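N(2),N(2)-dimethylguanosine tRNA methyltransferase (Pyrococcus horikoshii, PDB 2DUL) probably transfers two methyl groups from S-adenosyl-L-methionine to the N(2) atom of guanine 26 in a number of tRNAs. Local coordinates at residues 11-16 with 56-61; 49-54 with 72-77; 79-84 with 116-121. One frame throughout, in Å; residues are numbered along the deposited sequence.

Contact 1: residues 11-16 with 56-61; sequences AKILIP and SATGIR
No hydrogen bond joins strand 11-15 to segment 56-61, a turn running into helix 60-68; Ala11, Ile13, Thr58 and Ile60 meet by van der Waals contact alone. Ile13 makes two of the contacts. Its CG1 branch lies between the backbone N and the carbonyl carbon (chi1 61°), which carries the CD1 methyl to the ST turn at the helix start, 3.8 Å from Thr58 OG1 and 4.0 Å from Ile60 CB, crossing both side chains at about a right angle. Ile60 sends its CG1 branch back along the strand, and its CD1 lies 3.9 Å from Ala11 CB. At the other end Ile15 CG2 approaches Thr58 CG2 more loosely, at 4.3 Å.

Besides touching Ile13 CD1, Thr58 OG1 accepts from Ile60 N at 3.3 Å, which makes the ST turn. Thr58 is also part of a type II' turn from Ser56 to Gly59, closed by Gly59 N to Ser56 O, and Gly59 stands at the N-cap of helix 60-68. Arg61, which forms salt bridges with Asp136 and Asp138, is predicted to bind S-adenosyl-L-methionine. The chemistry thus divides: Ala11, Ile13 and Ile15 pack hydrocarbon on the turn and helix start, while polar groups serve the turn and the probable cofactor site.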
ATOM      1  N   ALA A  11     -21.075  -0.006   7.614  1.00 31.79           N
ATOM      2  CA  ALA A  11     -21.224   1.373   8.064  1.00 32.15           C
ATOM      3  C   ALA A  11     -22.216   2.216   7.269  1.00 32.62           C
ATOM      4  O   ALA A  11     -22.322   2.096   6.050  1.00 32.92           O
ATOM      5  CB  ALA A  11     -19.863   2.064   8.066  1.00 30.35           C
ATOM      6  N   LYS A  12     -22.937   3.073   7.985  1.00 34.60           N
ATOM      7  CA  LYS A  12     -23.902   3.989   7.386  1.00 36.59           C
ATOM      8  C   LYS A  12     -23.398   5.377   7.751  1.00 36.98           C
ATOM      9  O   LYS A  12     -23.227   5.690   8.931  1.00 38.57           O
ATOM     10  CB  LYS A  12     -25.298   3.765   7.973  1.00 39.83           C
ATOM     11  CG  LYS A  12     -25.849   2.372   7.731  1.00 43.00           C
ATOM     12  CD  LYS A  12     -27.278   2.238   8.240  1.00 45.63           C
ATOM     13  CE  LYS A  12     -27.766   0.805   8.118  1.00 46.97           C
ATOM     14  NZ  LYS A  12     -26.916  -0.121   8.924  1.00 49.88           N
ATOM     15  N   ILE A  13     -23.138   6.205   6.746  1.00 35.38           N
ATOM     16  CA  ILE A  13     -22.625   7.543   7.005  1.00 34.80           C
ATOM     17  C   ILE A  13     -23.299   8.632   6.187  1.00 35.44           C
ATOM     18  O   ILE A  13     -23.970   8.365   5.192  1.00 35.13           O
ATOM     19  CB  ILE A  13     -21.112   7.628   6.713  1.00 33.71           C
ATOM     20  CG1 ILE A  13     -20.859   7.298   5.240  1.00 33.44           C
ATOM     21  CG2 ILE A  13     -20.345   6.681   7.631  1.00 32.33           C
ATOM     22  CD1 ILE A  13     -19.457   7.615   4.767  1.00 36.33           C
ATOM     23  N   LEU A  14     -23.097   9.869   6.622  1.00 35.48           N
ATOM     24  CA  LEU A  14     -23.650  11.022   5.943  1.00 36.66           C
ATOM     25  C   LEU A  14     -22.505  11.735   5.244  1.00 37.86           C
ATOM     26  O   LEU A  14     -21.427  11.906   5.818  1.00 37.13           O
ATOM     27  CB  LEU A  14     -24.312  11.963   6.950  1.00 37.42           C
ATOM     28  CG  LEU A  14     -25.488  11.375   7.733  1.00 37.82           C
ATOM     29  CD1 LEU A  14     -25.977  12.385   8.757  1.00 38.82           C
ATOM     30  CD2 LEU A  14     -26.604  10.994   6.770  1.00 39.46           C
ATOM     31  N   ILE A  15     -22.733  12.131   3.997  1.00 38.71           N
ATOM     32  CA  ILE A  15     -21.721  12.846   3.229  1.00 40.38           C
ATOM     33  C   ILE A  15     -22.365  14.105   2.660  1.00 43.26           C
ATOM     34  O   ILE A  15     -23.579  14.151   2.454  1.00 43.17           O
ATOM     35  CB  ILE A  15     -21.167  11.987   2.068  1.00 39.56           C
ATOM     36  CG1 ILE A  15     -22.276  11.693   1.055  1.00 39.48           C
ATOM     37  CG2 ILE A  15     -20.584  10.689   2.613  1.00 37.41           C
ATOM     38  CD1 ILE A  15     -21.793  10.954  -0.178  1.00 38.94           C
ATOM     39  N   PRO A  16     -21.561  15.148   2.405  1.00 45.21           N
ATOM     40  CA  PRO A  16     -22.118  16.388   1.858  1.00 47.09           C
ATOM     41  C   PRO A  16     -22.646  16.220   0.434  1.00 49.03           C
ATOM     42  O   PRO A  16     -22.358  15.173  -0.186  1.00 49.30           O
ATOM     43  CB  PRO A  16     -20.937  17.354   1.939  1.00 47.01           C
ATOM     44  CG  PRO A  16     -19.760  16.453   1.730  1.00 47.74           C
ATOM     45  CD  PRO A  16     -20.105  15.260   2.595  1.00 46.19           C
ATOM     46  N   SER A  56      -9.062  11.077   8.500  1.00 23.36           N
ATOM     47  CA  SER A  56     -10.398  10.500   8.374  1.00 24.70           C
ATOM     48  C   SER A  56     -11.470  11.108   7.478  1.00 22.79           C
ATOM     49  O   SER A  56     -12.331  10.377   6.991  1.00 22.34           O
ATOM     50  CB  SER A  56     -11.003  10.340   9.772  1.00 25.31           C
ATOM     51  OG  SER A  56     -10.095   9.693  10.641  1.00 34.01           O
ATOM     52  N   ALA A  57     -11.454  12.422   7.288  1.00 23.27           N
ATOM     53  CA  ALA A  57     -12.477  13.075   6.460  1.00 23.51           C
ATOM     54  C   ALA A  57     -13.871  12.799   7.036  1.00 24.04           C
ATOM     55  O   ALA A  57     -14.252  13.383   8.056  1.00 24.88           O
ATOM     56  CB  ALA A  57     -12.387  12.574   5.019  1.00 23.09           C
ATOM     57  N   THR A  58     -14.632  11.910   6.401  1.00 23.41           N
ATOM     58  CA  THR A  58     -15.978  11.589   6.886  1.00 24.04           C
ATOM     59  C   THR A  58     -15.929  10.625   8.069  1.00 24.12           C
ATOM     60  O   THR A  58     -16.904  10.497   8.813  1.00 23.20           O
ATOM     61  CB  THR A  58     -16.843  10.928   5.795  1.00 25.66           C
ATOM     62  OG1 THR A  58     -16.301   9.641   5.472  1.00 27.07           O
ATOM     63  CG2 THR A  58     -16.879  11.792   4.537  1.00 26.36           C
ATOM     64  N   GLY A  59     -14.794   9.946   8.225  1.00 24.02           N
ATOM     65  CA  GLY A  59     -14.625   8.987   9.306  1.00 23.26           C
ATOM     66  C   GLY A  59     -14.927   7.558   8.886  1.00 23.52           C
ATOM     67  O   GLY A  59     -14.844   6.632   9.694  1.00 22.53           O
ATOM     68  N   ILE A  60     -15.257   7.368   7.612  1.00 23.01           N
ATOM     69  CA  ILE A  60     -15.598   6.043   7.099  1.00 22.64           C
ATOM     70  C   ILE A  60     -14.588   4.937   7.399  1.00 21.95           C
ATOM     71  O   ILE A  60     -14.976   3.829   7.771  1.00 22.08           O
ATOM     72  CB  ILE A  60     -15.855   6.080   5.564  1.00 22.03           C
ATOM     73  CG1 ILE A  60     -16.232   4.683   5.062  1.00 23.94           C
ATOM     74  CG2 ILE A  60     -14.619   6.580   4.829  1.00 22.01           C
ATOM     75  CD1 ILE A  60     -17.512   4.132   5.668  1.00 23.99           C
ATOM     76  N   ARG A  61     -13.300   5.227   7.247  1.00 21.54           N
ATOM     77  CA  ARG A  61     -12.281   4.205   7.489  1.00 22.64           C
ATOM     78  C   ARG A  61     -12.296   3.724   8.937  1.00 21.10           C
ATOM     79  O   ARG A  61     -12.412   2.527   9.190  1.00 21.36           O
ATOM     80  CB  ARG A  61     -10.889   4.734   7.123  1.00 21.86           C
ATOM     81  CG  ARG A  61      -9.799   3.672   7.077  1.00 25.08           C
ATOM     82  CD  ARG A  61      -8.468   4.268   6.629  1.00 27.42           C
ATOM     83  NE  ARG A  61      -8.546   4.840   5.288  1.00 28.67           N
ATOM     84  CZ  ARG A  61      -8.273   4.181   4.165  1.00 29.53           C
ATOM     85  NH1 ARG A  61      -8.385   4.800   3.000  1.00 29.79           N
ATOM     86  NH2 ARG A  61      -7.865   2.916   4.202  1.00 26.23           N
TER

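Contact 2: residues 49-54 with 72-77; sequences KIVLDA and EEVWLN
Strands 50-53 and 73-77 run parallel in direct register, their axes 4.8 Å apart at closest approach and 17° from parallel, with backbone bonds running alternately from Glu73 N to Lys49 O, Val51 N to Glu73 O, Trp75 N to Val51 O, Asp53 N to Trp75 O and Asn77 N to Asp53 O. Lys49 O takes a second donor, Glu72 N, at 2.8 Å in the carbonyl plane.

On the face carrying Ile50, Leu52, Glu73 and Trp75, Leu52 CD1 packs 3.6 Å from Trp75 CB. The indole is held by its edge: Trp75 NE1 donates to Glu73 OE2 at 2.6 Å, nearly straight (171°) and in the ring plane, meeting the carboxylate on its anti side. That same oxygen is hydrogen-bonded to Tyr131 OH, and Ile50 CG2 lies alongside it at 3.8 Å. Val51 and Val74 point together to the other face, where their CG2 methyls touch at 3.8 Å beneath helix 60-68. Asp53 also projects there, and its OD2 accepts from Gly62 N in the first turn of that helix.

At the C-terminal end Asn77 ND2 donates to Ala54 O at 3.1 Å, with the carbonyl oxygen in the amide plane; Asn77 OD1 accepts from Asn117 ND2. Beyond the opposite end, the aliphatic part of Lys49 crosses the Glu72 carboxylate, CD lying 3.3 Å from OE1.

This is the parallel pairing of a beta-alpha-beta unit in the Rossmann-like class I methyltransferase fold. Its chemistry implies a largely apolar middle in which Trp75 NE1 and Tyr131 OH hold the partly exposed Glu73 carboxylate and Gly62 N the buried Asp53, while the Asn77 amide ties the C-terminal ends together, next to Arg61 and Ala121 of the predicted cofactor site.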
ATOM      1  N   LYS A  49      -4.946  -4.184  18.081  1.00 23.73           N
ATOM      2  CA  LYS A  49      -5.872  -3.675  19.096  1.00 25.40           C
ATOM      3  C   LYS A  49      -6.145  -2.168  19.060  1.00 24.44           C
ATOM      4  O   LYS A  49      -7.304  -1.742  19.078  1.00 22.63           O
ATOM      5  CB  LYS A  49      -5.370  -4.069  20.490  1.00 29.77           C
ATOM      6  CG  LYS A  49      -6.240  -3.583  21.641  1.00 35.11           C
ATOM      7  CD  LYS A  49      -5.847  -4.244  22.964  1.00 40.02           C
ATOM      8  CE  LYS A  49      -4.450  -3.847  23.422  1.00 40.92           C
ATOM      9  NZ  LYS A  49      -4.385  -2.410  23.799  1.00 44.47           N
ATOM     10  N   ILE A  50      -5.080  -1.370  19.025  1.00 21.32           N
ATOM     11  CA  ILE A  50      -5.200   0.087  19.001  1.00 20.13           C
ATOM     12  C   ILE A  50      -4.843   0.589  17.604  1.00 20.56           C
ATOM     13  O   ILE A  50      -3.707   0.444  17.155  1.00 17.81           O
ATOM     14  CB  ILE A  50      -4.251   0.718  20.033  1.00 21.08           C
ATOM     15  CG1 ILE A  50      -4.428   0.026  21.386  1.00 22.63           C
ATOM     16  CG2 ILE A  50      -4.537   2.204  20.172  1.00 20.91           C
ATOM     17  CD1 ILE A  50      -3.437   0.485  22.444  1.00 24.79           C
ATOM     18  N   VAL A  51      -5.807   1.196  16.922  1.00 20.87           N
ATOM     19  CA  VAL A  51      -5.568   1.656  15.560  1.00 19.14           C
ATOM     20  C   VAL A  51      -5.896   3.124  15.328  1.00 18.16           C
ATOM     21  O   VAL A  51      -6.698   3.718  16.046  1.00 16.89           O
ATOM     22  CB  VAL A  51      -6.369   0.799  14.572  1.00 21.61           C
ATOM     23  CG1 VAL A  51      -6.048  -0.680  14.799  1.00 20.13           C
ATOM     24  CG2 VAL A  51      -7.866   1.046  14.755  1.00 21.42           C
ATOM     25  N   LEU A  52      -5.266   3.698  14.308  1.00 17.46           N
ATOM     26  CA  LEU A  52      -5.470   5.096  13.965  1.00 18.13           C
ATOM     27  C   LEU A  52      -5.820   5.327  12.493  1.00 17.48           C
ATOM     28  O   LEU A  52      -5.148   4.816  11.591  1.00 18.46           O
ATOM     29  CB  LEU A  52      -4.205   5.905  14.294  1.00 18.39           C
ATOM     30  CG  LEU A  52      -4.163   7.335  13.736  1.00 17.40           C
ATOM     31  CD1 LEU A  52      -5.221   8.186  14.433  1.00 18.19           C
ATOM     32  CD2 LEU A  52      -2.774   7.939  13.939  1.00 19.08           C
ATOM     33  N   ASP A  53      -6.884   6.094  12.273  1.00 17.24           N
ATOM     34  CA  ASP A  53      -7.321   6.501  10.938  1.00 17.97           C
ATOM     35  C   ASP A  53      -6.832   7.958  10.972  1.00 18.03           C
ATOM     36  O   ASP A  53      -7.543   8.852  11.428  1.00 20.06           O
ATOM     37  CB  ASP A  53      -8.851   6.419  10.835  1.00 19.70           C
ATOM     38  CG  ASP A  53      -9.389   6.980   9.526  1.00 21.68           C
ATOM     39  OD1 ASP A  53      -8.582   7.302   8.629  1.00 22.04           O
ATOM     40  OD2 ASP A  53     -10.627   7.093   9.394  1.00 23.23           O
ATOM     41  N   ALA A  54      -5.594   8.165  10.522  1.00 17.74           N
ATOM     42  CA  ALA A  54      -4.916   9.470  10.563  1.00 19.33           C
ATOM     43  C   ALA A  54      -5.545  10.683   9.886  1.00 20.28           C
ATOM     44  O   ALA A  54      -5.486  11.790  10.425  1.00 20.85           O
ATOM     45  CB  ALA A  54      -3.467   9.308  10.071  1.00 17.69           C
ATOM     46  N   GLU A  72      -9.945  -2.728  19.135  1.00 24.79           N
ATOM     47  CA  GLU A  72     -10.617  -2.388  20.388  1.00 25.39           C
ATOM     48  C   GLU A  72     -10.698  -0.887  20.643  1.00 24.16           C
ATOM     49  O   GLU A  72     -11.664  -0.397  21.230  1.00 23.85           O
ATOM     50  CB  GLU A  72      -9.895  -3.067  21.556  1.00 28.05           C
ATOM     51  CG  GLU A  72     -10.137  -4.567  21.625  1.00 34.09           C
ATOM     52  CD  GLU A  72      -9.237  -5.275  22.626  1.00 36.69           C
ATOM     53  OE1 GLU A  72      -9.011  -4.728  23.726  1.00 38.61           O
ATOM     54  OE2 GLU A  72      -8.766  -6.389  22.314  1.00 39.84           O
ATOM     55  N   GLU A  73      -9.675  -0.162  20.209  1.00 22.99           N
ATOM     56  CA  GLU A  73      -9.624   1.282  20.386  1.00 22.59           C
ATOM     57  C   GLU A  73      -9.321   1.882  19.021  1.00 23.87           C
ATOM     58  O   GLU A  73      -8.275   1.601  18.429  1.00 22.14           O
ATOM     59  CB  GLU A  73      -8.524   1.658  21.383  1.00 24.73           C
ATOM     60  CG  GLU A  73      -8.550   3.118  21.810  1.00 24.57           C
ATOM     61  CD  GLU A  73      -7.489   3.444  22.849  1.00 28.71           C
ATOM     62  OE1 GLU A  73      -7.538   2.882  23.967  1.00 30.65           O
ATOM     63  OE2 GLU A  73      -6.602   4.266  22.548  1.00 25.39           O
ATOM     64  N   VAL A  74     -10.244   2.696  18.520  1.00 21.81           N
ATOM     65  CA  VAL A  74     -10.084   3.304  17.205  1.00 19.85           C
ATOM     66  C   VAL A  74     -10.057   4.820  17.277  1.00 18.44           C
ATOM     67  O   VAL A  74     -10.978   5.441  17.806  1.00 17.75           O
ATOM     68  CB  VAL A  74     -11.235   2.881  16.258  1.00 20.89           C
ATOM     69  CG1 VAL A  74     -10.984   3.426  14.852  1.00 18.48           C
ATOM     70  CG2 VAL A  74     -11.365   1.359  16.243  1.00 20.79           C
ATOM     71  N   TRP A  75      -8.990   5.408  16.744  1.00 16.61           N
ATOM     72  CA  TRP A  75      -8.848   6.855  16.723  1.00 17.12           C
ATOM     73  C   TRP A  75      -9.123   7.385  15.317  1.00 17.39           C
ATOM     74  O   TRP A  75      -8.637   6.838  14.324  1.00 16.41           O
ATOM     75  CB  TRP A  75      -7.435   7.269  17.150  1.00 18.37           C
ATOM     76  CG  TRP A  75      -7.139   7.029  18.599  1.00 19.28           C
ATOM     77  CD1 TRP A  75      -7.202   5.839  19.262  1.00 20.12           C
ATOM     78  CD2 TRP A  75      -6.705   8.001  19.557  1.00 20.88           C
ATOM     79  NE1 TRP A  75      -6.831   6.008  20.573  1.00 18.97           N
ATOM     80  CE2 TRP A  75      -6.520   7.325  20.782  1.00 20.51           C
ATOM     81  CE3 TRP A  75      -6.452   9.378  19.500  1.00 22.63           C
ATOM     82  CZ2 TRP A  75      -6.091   7.978  21.945  1.00 21.56           C
ATOM     83  CZ3 TRP A  75      -6.026  10.031  20.656  1.00 23.27           C
ATOM     84  CH2 TRP A  75      -5.850   9.327  21.863  1.00 24.81           C
ATOM     85  N   LEU A  76      -9.918   8.443  15.248  1.00 17.69           N
ATOM     86  CA  LEU A  76     -10.251   9.087  13.987  1.00 19.81           C
ATOM     87  C   LEU A  76      -9.746  10.515  14.110  1.00 19.94           C
ATOM     88  O   LEU A  76     -10.028  11.190  15.098  1.00 21.29           O
ATOM     89  CB  LEU A  76     -11.764   9.102  13.765  1.00 24.85           C
ATOM     90  CG  LEU A  76     -12.500   7.771  13.595  1.00 26.96           C
ATOM     91  CD1 LEU A  76     -12.684   7.112  14.947  1.00 29.07           C
ATOM     92  CD2 LEU A  76     -13.860   8.031  12.959  1.00 31.11           C
ATOM     93  N   ASN A  77      -9.005  10.983  13.115  1.00 19.99           N
ATOM     94  CA  ASN A  77      -8.470  12.335  13.181  1.00 20.74           C
ATOM     95  C   ASN A  77      -8.574  13.112  11.876  1.00 20.61           C
ATOM     96  O   ASN A  77      -8.482  12.544  10.795  1.00 18.85           O
ATOM     97  CB  ASN A  77      -6.997  12.291  13.594  1.00 21.66           C
ATOM     98  CG  ASN A  77      -6.357  13.672  13.624  1.00 24.25           C
ATOM     99  OD1 ASN A  77      -6.542  14.437  14.573  1.00 25.17           O
ATOM    100  ND2 ASN A  77      -5.612  14.002  12.573  1.00 21.68           N
TER

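Contact 3: residues 79-84 with 116-121; sequences ISEDAY and INHDDA
Tyr84 and His118 form the tight part of this contact. His118 CB sits over one face of the Tyr84 ring, 3.7 Å from its centroid, a CH-pi contact. The rings are nearly parallel but displaced, with little ring-on-ring stacking: their planes are 22° apart and the centroids are separated by 5.4 Å. Tyr84 leaves the helix with CG anti to the backbone N (chi1 177°), which brings the ring against His118 CB and Ile116; CE1 reaches Ile116 CG2 at 3.8 Å, and Ile116 O lies at the ring edge. The phenol OH is hydrogen-bonded to Glu101 of strand 100-101.

Toward the helix start the packing thins and turns polar. The imidazole edge of His118 faces Ile79 O, and NE2 donates to it at 2.9 Å, but the bend at the hydrogen (125°) makes the bond weak. Glu81 stands beside the same ring, its OE1 3.8 Å from His118 CE1, without a hydrogen bond between them. Ile79 is solvent-exposed and rests loosely against the following loop, with CB 3.7 Å from Asp119 O and CD1 4.2 Å from Asp120 CB. Asp120 N is buried here with no partner in the model.

Two helix starts flank this loose side. Ser80 OG caps helix 81-94 by accepting from Ala83 N, whereas Asp120 OD1 caps helix 121-127 through Asn122 N. Asp120 and Ala121, predicted to bind S-adenosyl-L-methionine, touch Phe146 of helix 144-153. The tight side places helix 81-94 against strand 113-118, where Ile116 also meets Met87 and Val91; that strand pairs in parallel with strand 73-78 and antiparallel with strand 105-109.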
ATOM      1  N   ILE A  79      -7.837  17.509  10.548  1.00 23.87           N
ATOM      2  CA  ILE A  79      -7.543  18.886  10.906  1.00 25.69           C
ATOM      3  C   ILE A  79      -8.712  19.830  10.616  1.00 26.29           C
ATOM      4  O   ILE A  79      -8.791  20.921  11.179  1.00 25.77           O
ATOM      5  CB  ILE A  79      -6.286  19.379  10.151  1.00 27.01           C
ATOM      6  CG1 ILE A  79      -5.828  20.728  10.710  1.00 27.42           C
ATOM      7  CG2 ILE A  79      -6.588  19.487   8.665  1.00 25.79           C
ATOM      8  CD1 ILE A  79      -4.546  21.237  10.087  1.00 31.21           C
ATOM      9  N   SER A  80      -9.620  19.405   9.744  1.00 28.01           N
ATOM     10  CA  SER A  80     -10.771  20.227   9.373  1.00 28.68           C
ATOM     11  C   SER A  80     -11.928  20.196  10.363  1.00 29.97           C
ATOM     12  O   SER A  80     -12.368  19.128  10.788  1.00 27.98           O
ATOM     13  CB  SER A  80     -11.288  19.807   7.997  1.00 29.87           C
ATOM     14  OG  SER A  80     -12.556  20.391   7.738  1.00 31.92           O
ATOM     15  N   GLU A  81     -12.421  21.381  10.716  1.00 30.66           N
ATOM     16  CA  GLU A  81     -13.547  21.524  11.638  1.00 32.86           C
ATOM     17  C   GLU A  81     -14.804  20.864  11.068  1.00 31.73           C
ATOM     18  O   GLU A  81     -15.554  20.205  11.792  1.00 31.02           O
ATOM     19  CB  GLU A  81     -13.831  23.010  11.891  1.00 36.32           C
ATOM     20  CG  GLU A  81     -15.086  23.289  12.710  1.00 42.21           C
ATOM     21  CD  GLU A  81     -14.875  23.108  14.201  1.00 46.72           C
ATOM     22  OE1 GLU A  81     -14.546  21.983  14.635  1.00 49.63           O
ATOM     23  OE2 GLU A  81     -15.040  24.101  14.943  1.00 50.00           O
ATOM     24  N   ASP A  82     -15.040  21.060   9.773  1.00 30.92           N
ATOM     25  CA  ASP A  82     -16.199  20.473   9.110  1.00 30.55           C
ATOM     26  C   ASP A  82     -16.114  18.953   9.154  1.00 29.46           C
ATOM     27  O   ASP A  82     -17.105  18.273   9.416  1.00 28.75           O
ATOM     28  CB  ASP A  82     -16.274  20.931   7.651  1.00 33.03           C
ATOM     29  CG  ASP A  82     -16.689  22.383   7.514  1.00 37.33           C
ATOM     30  OD1 ASP A  82     -16.764  22.870   6.366  1.00 39.84           O
ATOM     31  OD2 ASP A  82     -16.944  23.035   8.549  1.00 38.81           O
ATOM     32  N   ALA A  83     -14.924  18.424   8.889  1.00 27.41           N
ATOM     33  CA  ALA A  83     -14.727  16.983   8.912  1.00 27.09           C
ATOM     34  C   ALA A  83     -14.957  16.464  10.328  1.00 25.19           C
ATOM     35  O   ALA A  83     -15.641  15.460  10.528  1.00 24.93           O
ATOM     36  CB  ALA A  83     -13.319  16.637   8.443  1.00 26.83           C
ATOM     37  N   TYR A  84     -14.395  17.164  11.308  1.00 25.07           N
ATOM     38  CA  TYR A  84     -14.541  16.773  12.710  1.00 26.39           C
ATOM     39  C   TYR A  84     -16.017  16.694  13.113  1.00 26.88           C
ATOM     40  O   TYR A  84     -16.452  15.725  13.739  1.00 24.39           O
ATOM     41  CB  TYR A  84     -13.810  17.772  13.610  1.00 24.88           C
ATOM     42  CG  TYR A  84     -13.962  17.489  15.090  1.00 25.61           C
ATOM     43  CD1 TYR A  84     -13.411  16.341  15.665  1.00 25.02           C
ATOM     44  CD2 TYR A  84     -14.655  18.371  15.918  1.00 26.19           C
ATOM     45  CE1 TYR A  84     -13.544  16.081  17.033  1.00 25.12           C
ATOM     46  CE2 TYR A  84     -14.799  18.123  17.288  1.00 27.12           C
ATOM     47  CZ  TYR A  84     -14.238  16.975  17.838  1.00 27.19           C
ATOM     48  OH  TYR A  84     -14.359  16.737  19.192  1.00 26.17           O
ATOM     49  N   ILE A 116     -12.454  10.551  18.639  1.00 19.07           N
ATOM     50  CA  ILE A 116     -12.518  11.450  17.497  1.00 19.96           C
ATOM     51  C   ILE A 116     -11.682  12.677  17.838  1.00 19.50           C
ATOM     52  O   ILE A 116     -11.916  13.346  18.845  1.00 19.64           O
ATOM     53  CB  ILE A 116     -13.972  11.858  17.206  1.00 21.61           C
ATOM     54  CG1 ILE A 116     -14.868  10.611  17.237  1.00 21.94           C
ATOM     55  CG2 ILE A 116     -14.057  12.526  15.837  1.00 21.20           C
ATOM     56  CD1 ILE A 116     -16.341  10.897  16.966  1.00 25.81           C
ATOM     57  N   ASN A 117     -10.714  12.974  16.981  1.00 19.11           N
ATOM     58  CA  ASN A 117      -9.797  14.077  17.218  1.00 21.61           C
ATOM     59  C   ASN A 117      -9.809  15.138  16.119  1.00 23.36           C
ATOM     60  O   ASN A 117      -9.890  14.824  14.931  1.00 23.19           O
ATOM     61  CB  ASN A 117      -8.381  13.501  17.361  1.00 23.25           C
ATOM     62  CG  ASN A 117      -7.451  14.401  18.149  1.00 26.82           C
ATOM     63  OD1 ASN A 117      -7.614  14.580  19.360  1.00 29.03           O
ATOM     64  ND2 ASN A 117      -6.463  14.969  17.469  1.00 23.91           N
ATOM     65  N   HIS A 118      -9.725  16.398  16.529  1.00 24.01           N
ATOM     66  CA  HIS A 118      -9.683  17.513  15.589  1.00 25.70           C
ATOM     67  C   HIS A 118      -8.281  18.101  15.704  1.00 25.51           C
ATOM     68  O   HIS A 118      -7.991  18.819  16.661  1.00 25.01           O
ATOM     69  CB  HIS A 118     -10.702  18.587  15.971  1.00 28.40           C
ATOM     70  CG  HIS A 118     -10.603  19.829  15.140  1.00 30.17           C
ATOM     71  ND1 HIS A 118     -10.970  21.072  15.608  1.00 32.40           N
ATOM     72  CD2 HIS A 118     -10.192  20.015  13.863  1.00 31.77           C
ATOM     73  CE1 HIS A 118     -10.789  21.971  14.657  1.00 31.96           C
ATOM     74  NE2 HIS A 118     -10.317  21.354  13.587  1.00 31.34           N
ATOM     75  N   ASP A 119      -7.410  17.803  14.745  1.00 23.93           N
ATOM     76  CA  ASP A 119      -6.048  18.316  14.815  1.00 25.47           C
ATOM     77  C   ASP A 119      -5.195  17.842  13.647  1.00 23.69           C
ATOM     78  O   ASP A 119      -5.605  16.976  12.873  1.00 22.35           O
ATOM     79  CB  ASP A 119      -5.417  17.854  16.134  1.00 31.82           C
ATOM     80  CG  ASP A 119      -4.131  18.582  16.469  1.00 37.84           C
ATOM     81  OD1 ASP A 119      -4.016  19.792  16.167  1.00 40.35           O
ATOM     82  OD2 ASP A 119      -3.236  17.940  17.057  1.00 42.51           O
ATOM     83  N   ASP A 120      -4.009  18.426  13.519  1.00 23.06           N
ATOM     84  CA  ASP A 120      -3.067  18.042  12.477  1.00 23.08           C
ATOM     85  C   ASP A 120      -2.610  16.626  12.829  1.00 22.79           C
ATOM     86  O   ASP A 120      -2.287  16.343  13.986  1.00 21.38           O
ATOM     87  CB  ASP A 120      -1.879  19.015  12.479  1.00 26.38           C
ATOM     88  CG  ASP A 120      -0.744  18.576  11.562  1.00 27.78           C
ATOM     89  OD1 ASP A 120      -0.904  17.601  10.798  1.00 31.72           O
ATOM     90  OD2 ASP A 120       0.318  19.225  11.604  1.00 32.17           O
ATOM     91  N   ALA A 121      -2.602  15.736  11.842  1.00 21.38           N
ATOM     92  CA  ALA A 121      -2.194  14.352  12.072  1.00 20.80           C
ATOM     93  C   ALA A 121      -0.809  14.255  12.711  1.00 21.21           C
ATOM     94  O   ALA A 121      -0.578  13.403  13.570  1.00 20.40           O
ATOM     95  CB  ALA A 121      -2.217  13.576  10.763  1.00 21.25           C
TER

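How the contacts relate
Contact 2 is the sheet core, a parallel strand pair bound by regular backbone bonds. Contact 1 is also buried but lies at the periphery, where the N-terminal hairpin adds apolar cover to the helix that links the two strands of contact 2. Contact 3, only partly buried, joins helix 81-94 to strand 113-118, the neighbour of strand 73-78 in the sheet, with aromatic packing and a single weak bond. The contacts touch one another: Ser56 N meets Asn77 O at 2.8 Å, Leu76 O meets Asn117 N at 2.7 Å, and Ala57 O packs on Ala83 CB. Residues of contacts 1 and 3 belong to the predicted cofactor site, and Asp53 and Asn77 of contact 2 lie close to its Arg61 and Ala121.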